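Local coordinates for extracellular protein containing a SCP domain (Bacillus anthracis, PDB 4IFA) that is of unknown function but is an extracellular protein that joins a CAP-associated N-terminal region to a C-terminal SCP domain of the cysteine-rich secretory protein family, at residues D49-M54 against E109-P114; P238-D243 against Q334-K339. One frame throughout, in Å; residues are numbered along the deposited sequence. Where two conformers were deposited one is given.

How the contacts relate
The two contacts sit in different halves of the chain, their centres about 30 Å apart and their nearest atoms about 11 Å apart, and share no helix or strand. Contact 1 is a surface contact of the N-terminal half, where the start of helix 51-54 meets the loop after strand 100-106; its polar links run through water, beside a small patch of valine, threonine and proline carbons. Contact 2 is mostly buried and belongs to the SCP domain, joining the residues that flank the short strand 241-242 to the end of strand 331-338, across the strand between them. There the polar link is a direct salt bridge at the C-terminus, next to leucine and phenylalanine packing.

Contact 1. Residues D49-M54 against E109-P114; sequences DTVLNM and EQVKVP
Val-51 CG2 touches Val-111 CG1 at 3.8 Å, the two side chains crossing at about a right angle; the Val-111 branch that makes the touch lies anti to its own backbone N (chi1 178°). Farther out, Thr-50 CG2 rests 4.3 Å from Pro-114 CD and also faces Lys-112 CB, while the lysine's amino end leads away.

The polar links across the contact run through two waters, both donating to Lys-112 O. Water 1 lies 2.8 Å from Val-51 N and 2.8 Å from Lys-112 O, whereas water 2 accepts from Leu-52 N. A single carbonyl thus serves, through solvent, two N-H groups of the first turn. Within the helical segment, Thr-50 and Asn-53 form a capping box: Asn-53 N donates to Thr-50 OG1 at 3.1 Å, and Thr-50 N returns a nearly straight bond (172°) to Asn-53 OD1, approaching from above the carbonyl plane.

Val-51 also packs on Trp-66 of helix 59-66 and on Val-106 and Tyr-182 of the seven-stranded antiparallel sheet. From the loop, Val-111 and Val-113 touch Val-106, and Val-113 touches Tyr-182, so the short helix and the loop meet over strands 100-106 and 176-183.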
loop_
_atom_site.group_PDB
_atom_site.type_symbol
_atom_site.label_atom_id
_atom_site.label_comp_id
_atom_site.label_asym_id
_atom_site.label_seq_id
_atom_site.Cartn_x
_atom_site.Cartn_y
_atom_site.Cartn_z
ATOM N N ASP A 49 11.592 -18.083 9.682
ATOM C CA ASP A 49 10.147 -17.893 9.648
ATOM C C ASP A 49 9.806 -16.931 8.516
ATOM O O ASP A 49 10.598 -16.048 8.160
ATOM C CB ASP A 49 9.630 -17.287 10.959
ATOM C CG ASP A 49 9.581 -18.277 12.096
ATOM O OD1 ASP A 49 10.006 -19.444 11.938
ATOM O OD2 ASP A 49 9.110 -17.866 13.170
ATOM N N THR A 50 8.627 -17.135 7.959
ATOM C CA THR A 50 8.109 -16.273 6.914
ATOM C C THR A 50 7.303 -15.146 7.553
ATOM O O THR A 50 6.966 -15.194 8.743
ATOM C CB THR A 50 7.142 -17.028 6.017
ATOM O OG1 THR A 50 6.093 -17.530 6.843
ATOM C CG2 THR A 50 7.842 -18.224 5.296
ATOM N N VAL A 51 6.994 -14.132 6.766
ATOM C CA VAL A 51 6.115 -13.034 7.201
ATOM C C VAL A 51 4.793 -13.625 7.703
ATOM O O VAL A 51 4.323 -13.264 8.785
ATOM C CB VAL A 51 5.844 -12.061 6.046
ATOM C CG1 VAL A 51 4.713 -11.118 6.392
ATOM C CG2 VAL A 51 7.107 -11.339 5.681
ATOM N N LEU A 52 4.180 -14.532 6.953
ATOM C CA LEU A 52 2.906 -15.143 7.393
ATOM C C LEU A 52 3.033 -15.832 8.749
ATOM O O LEU A 52 2.103 -15.739 9.587
ATOM C CB LEU A 52 2.340 -16.101 6.346
ATOM C CG LEU A 52 1.061 -16.820 6.743
ATOM C CD1 LEU A 52 -0.059 -15.847 7.123
ATOM C CD2 LEU A 52 0.647 -17.691 5.541
ATOM N N ASN A 53 4.157 -16.523 8.983
ATOM C CA ASN A 53 4.419 -17.199 10.273
ATOM C C ASN A 53 4.375 -16.230 11.451
ATOM O O ASN A 53 4.133 -16.650 12.586
ATOM C CB ASN A 53 5.823 -17.873 10.327
ATOM C CG ASN A 53 6.000 -19.104 9.432
ATOM O OD1 ASN A 53 7.162 -19.440 9.095
ATOM N ND2 ASN A 53 4.914 -19.806 9.084
HETATM N N MSE A 54 4.643 -14.944 11.203
HETATM C CA MSE A 54 4.629 -13.950 12.283
HETATM C C MSE A 54 3.206 -13.528 12.694
HETATM O O MSE A 54 2.983 -13.052 13.828
HETATM C CB MSE A 54 5.431 -12.719 11.882
HETATM C CG MSE A 54 6.800 -13.032 11.279
HETATM SE SE MSE A 54 7.936 -14.018 12.502
HETATM C CE MSE A 54 7.952 -12.658 13.540
ATOM N N GLU A 109 10.461 -7.937 -3.691
ATOM C CA GLU A 109 10.479 -8.998 -4.666
ATOM C C GLU A 109 11.018 -10.317 -4.159
ATOM O O GLU A 109 10.590 -11.385 -4.625
ATOM C CB GLU A 109 11.267 -8.561 -5.916
ATOM C CG GLU A 109 11.207 -9.588 -7.052
ATOM C CD GLU A 109 11.707 -9.074 -8.415
ATOM O OE1 GLU A 109 12.366 -9.862 -9.135
ATOM O OE2 GLU A 109 11.412 -7.913 -8.789
ATOM N N GLN A 110 11.913 -10.260 -3.166
ATOM C CA GLN A 110 12.547 -11.455 -2.649
ATOM C C GLN A 110 11.907 -12.004 -1.387
ATOM O O GLN A 110 12.356 -13.047 -0.861
ATOM C CB GLN A 110 14.039 -11.186 -2.393
ATOM C CG GLN A 110 14.823 -10.861 -3.653
ATOM C CD GLN A 110 14.651 -11.876 -4.764
ATOM O OE1 GLN A 110 14.720 -13.085 -4.531
ATOM N NE2 GLN A 110 14.411 -11.392 -5.988
ATOM N N VAL A 111 10.872 -11.348 -0.880
ATOM C CA VAL A 111 10.240 -11.820 0.363
ATOM C C VAL A 111 9.428 -13.088 0.094
ATOM O O VAL A 111 8.638 -13.135 -0.853
ATOM C CB VAL A 111 9.317 -10.759 0.943
ATOM C CG1 VAL A 111 8.614 -11.230 2.215
ATOM C CG2 VAL A 111 10.134 -9.440 1.234
ATOM N N LYS A 112 9.624 -14.104 0.912
ATOM C CA LYS A 112 8.912 -15.362 0.750
ATOM C C LYS A 112 7.429 -15.208 1.080
ATOM O O LYS A 112 7.039 -14.717 2.155
ATOM C CB LYS A 112 9.522 -16.437 1.657
ATOM C CG LYS A 112 11.019 -16.702 1.442
ATOM C CD LYS A 112 11.393 -16.915 -0.021
ATOM C CE LYS A 112 12.861 -17.370 -0.176
ATOM N NZ LYS A 112 13.170 -17.696 -1.580
ATOM N N VAL A 113 6.590 -15.633 0.137
ATOM C CA VAL A 113 5.143 -15.623 0.307
ATOM C C VAL A 113 4.523 -16.953 -0.174
ATOM O O VAL A 113 3.532 -16.957 -0.931
ATOM C CB VAL A 113 4.524 -14.411 -0.404
ATOM C CG1 VAL A 113 4.896 -13.093 0.347
ATOM C CG2 VAL A 113 4.930 -14.323 -1.881
ATOM N N PRO A 114 5.106 -18.092 0.237
ATOM C CA PRO A 114 4.559 -19.376 -0.224
ATOM C C PRO A 114 3.065 -19.471 0.075
ATOM O O PRO A 114 2.625 -19.016 1.120
ATOM C CB PRO A 114 5.386 -20.411 0.529
ATOM C CG PRO A 114 5.797 -19.753 1.777
ATOM C CD PRO A 114 6.080 -18.300 1.345
HETATM O O HOH W 1 8.587 -14.247 4.406
HETATM O O HOH W 2 4.869 -14.960 3.975
#

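Contact 2. Residues P238-D243 against Q334-K339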
loop_
_atom_site.group_PDB
_atom_site.type_symbol
_atom_site.label_atom_id
_atom_site.label_comp_id
_atom_site.label_asym_id
_atom_site.label_seq_id
_atom_site.Cartn_x
_atom_site.Cartn_y
_atom_site.Cartn_z
ATOM N N PRO A 238 14.854 4.858 -12.929
ATOM C CA PRO A 238 15.558 5.441 -11.820
ATOM C C PRO A 238 14.595 5.770 -10.692
ATOM O O PRO A 238 13.435 6.099 -10.924
ATOM C CB PRO A 238 16.128 6.737 -12.393
ATOM C CG PRO A 238 16.109 6.557 -13.850
ATOM C CD PRO A 238 14.963 5.659 -14.150
ATOM N N LEU A 239 15.093 5.714 -9.468
ATOM C CA LEU A 239 14.281 6.005 -8.322
ATOM C C LEU A 239 14.030 7.505 -8.225
ATOM O O LEU A 239 14.779 8.339 -8.784
ATOM C CB LEU A 239 14.954 5.522 -7.049
ATOM C CG LEU A 239 15.299 4.018 -6.987
ATOM C CD1 LEU A 239 15.648 3.648 -5.547
ATOM C CD2 LEU A 239 14.147 3.140 -7.515
ATOM N N LEU A 240 12.940 7.841 -7.568
ATOM C CA LEU A 240 12.566 9.225 -7.345
ATOM C C LEU A 240 13.053 9.678 -5.968
ATOM O O LEU A 240 13.051 8.915 -4.973
ATOM C CB LEU A 240 11.039 9.367 -7.409
ATOM C CG LEU A 240 10.370 8.967 -8.714
ATOM C CD1 LEU A 240 8.856 8.835 -8.580
ATOM C CD2 LEU A 240 10.737 9.913 -9.849
ATOM N N ALA A 241 13.531 10.912 -5.915
ATOM C CA ALA A 241 13.973 11.558 -4.675
ATOM C C ALA A 241 12.831 12.269 -4.016
ATOM O O ALA A 241 12.064 12.918 -4.671
ATOM C CB ALA A 241 15.093 12.590 -4.975
ATOM N N TRP A 242 12.728 12.174 -2.688
ATOM C CA TRP A 242 11.710 12.872 -1.931
ATOM C C TRP A 242 11.932 14.361 -1.991
ATOM O O TRP A 242 13.079 14.843 -1.834
ATOM C CB TRP A 242 11.784 12.446 -0.449
ATOM C CG TRP A 242 10.799 13.135 0.472
ATOM C CD1 TRP A 242 11.071 14.172 1.328
ATOM C CD2 TRP A 242 9.383 12.897 0.578
ATOM N NE1 TRP A 242 9.931 14.556 1.990
ATOM C CE2 TRP A 242 8.882 13.786 1.565
ATOM C CE3 TRP A 242 8.497 11.996 -0.015
ATOM C CZ2 TRP A 242 7.538 13.804 1.935
ATOM C CZ3 TRP A 242 7.185 11.983 0.381
ATOM C CH2 TRP A 242 6.703 12.896 1.317
ATOM N N ASP A 243 10.842 15.103 -2.221
ATOM C CA ASP A 243 10.946 16.553 -2.195
ATOM C C ASP A 243 9.930 17.101 -1.204
ATOM O O ASP A 243 8.704 17.048 -1.430
ATOM C CB ASP A 243 10.728 17.182 -3.561
ATOM C CG ASP A 243 11.097 18.651 -3.553
ATOM O OD1 ASP A 243 12.322 18.984 -3.435
ATOM O OD2 ASP A 243 10.200 19.506 -3.585
ATOM N N GLN A 334 -0.075 12.463 -5.127
ATOM C CA GLN A 334 1.323 12.416 -5.556
ATOM C C GLN A 334 1.566 13.595 -6.468
ATOM O O GLN A 334 0.824 13.780 -7.449
ATOM C CB GLN A 334 1.623 11.156 -6.368
ATOM C CG GLN A 334 1.647 9.862 -5.596
ATOM C CD GLN A 334 1.869 8.651 -6.490
ATOM O OE1 GLN A 334 1.262 8.525 -7.557
ATOM N NE2 GLN A 334 2.771 7.743 -6.070
ATOM N N ASN A 335 2.641 14.343 -6.205
ATOM C CA ASN A 335 3.118 15.369 -7.123
ATOM C C ASN A 335 4.543 14.979 -7.531
ATOM O O ASN A 335 5.474 14.915 -6.722
ATOM C CB ASN A 335 3.034 16.789 -6.558
ATOM C CG ASN A 335 1.620 17.350 -6.535
ATOM O OD1 ASN A 335 0.632 16.735 -7.049
ATOM N ND2 ASN A 335 1.494 18.518 -5.929
ATOM N N PHE A 336 4.697 14.691 -8.822
ATOM C CA PHE A 336 5.953 14.285 -9.423
ATOM C C PHE A 336 6.581 15.517 -10.053
ATOM O O PHE A 336 5.882 16.345 -10.647
ATOM C CB PHE A 336 5.704 13.265 -10.563
ATOM C CG PHE A 336 5.077 11.965 -10.148
ATOM C CD1 PHE A 336 5.880 10.870 -9.891
ATOM C CD2 PHE A 336 3.701 11.834 -10.047
ATOM C CE1 PHE A 336 5.325 9.665 -9.523
ATOM C CE2 PHE A 336 3.131 10.638 -9.648
ATOM C CZ PHE A 336 3.958 9.555 -9.396
ATOM N N ILE A 337 7.903 15.638 -9.954
ATOM C CA ILE A 337 8.626 16.734 -10.598
ATOM C C ILE A 337 9.909 16.266 -11.250
ATOM O O ILE A 337 10.431 15.179 -10.981
ATOM C CB ILE A 337 8.981 17.895 -9.636
ATOM C CG1 ILE A 337 9.844 17.394 -8.465
ATOM C CG2 ILE A 337 7.670 18.551 -9.072
ATOM C CD1 ILE A 337 10.453 18.554 -7.646
ATOM N N ARG A 338 10.353 17.084 -12.194
ATOM C CA ARG A 338 11.651 16.956 -12.813
ATOM C C ARG A 338 12.409 18.223 -12.493
ATOM O O ARG A 338 11.920 19.333 -12.752
ATOM C CB ARG A 338 11.592 16.820 -14.349
ATOM C CG ARG A 338 12.979 16.737 -14.980
ATOM C CD ARG A 338 12.887 16.620 -16.488
ATOM N NE ARG A 338 14.192 16.573 -17.126
ATOM C CZ ARG A 338 14.909 15.480 -17.359
ATOM N NH1 ARG A 338 14.469 14.284 -16.961
ATOM N NH2 ARG A 338 16.080 15.588 -17.970
ATOM N N LYS A 339 13.595 18.084 -11.947
ATOM C CA LYS A 339 14.460 19.245 -11.810
ATOM C C LYS A 339 15.916 18.831 -11.973
ATOM O O LYS A 339 16.214 17.647 -12.149
ATOM C CB LYS A 339 14.184 20.028 -10.528
ATOM C CG LYS A 339 14.355 19.211 -9.274
ATOM C CD LYS A 339 14.110 20.046 -8.049
ATOM C CE LYS A 339 14.326 19.255 -6.776
ATOM N NZ LYS A 339 14.110 20.138 -5.590
ATOM O OXT LYS A 339 16.803 19.706 -12.010
#
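Leu-240 meets the Phe-336 ring at its edge, with CD1 near the ring plane, 3.7 Å from Phe-336 CE1 and 3.8 Å from Phe-336 CD1. One methyl is therefore shared between two neighbouring ring atoms, and the two side chains approach each other at a slant. In Phe-336 the ring carbon CG stands opposite the carbonyl carbon (chi1 -63°), a turn that brings the end of the side chain nearer to Leu-240 than its base. The ring also meets that of Phe-320, the planes not far from parallel.

Phe-336 lies on strand 331-338 of the mixed sheet of the SCP domain, and Leu-240 just before strand 241-242. Strand 322-328 lies between the two, pairing parallel with 241-242 and antiparallel with 331-338, and its Leu-323 touches both Leu-240 and Phe-336. Helices pack around these residues, Leu-240 touching Arg-232 of helix 210-234 and Phe-336 touching helix 309-315, in keeping with the alpha-beta-alpha sandwich of the CAP superfamily.

Farther along, Asp-243 comes to Ile-337 at about a right angle, its CG 4.1 Å from Ile-337 CD1. The isoleucine methyl thus packs against the carboxylate, while the acid's two oxygens turn to different partners. Asp-243 OD2 bonds to Thr-246 OG1, and its side chain caps the start of helix 244-260; Ile-337 touches Thr-246 as well. Asp-243 OD1 receives NZ of Lys-339, the last residue of the chain, in a salt bridge of 3.0 Å, the ammonium standing above the carboxylate plane, 51° out of it. Lys-339 reaches this point with CG placed between its backbone N and carbonyl carbon (chi1 59°) and the chain beyond fully extended.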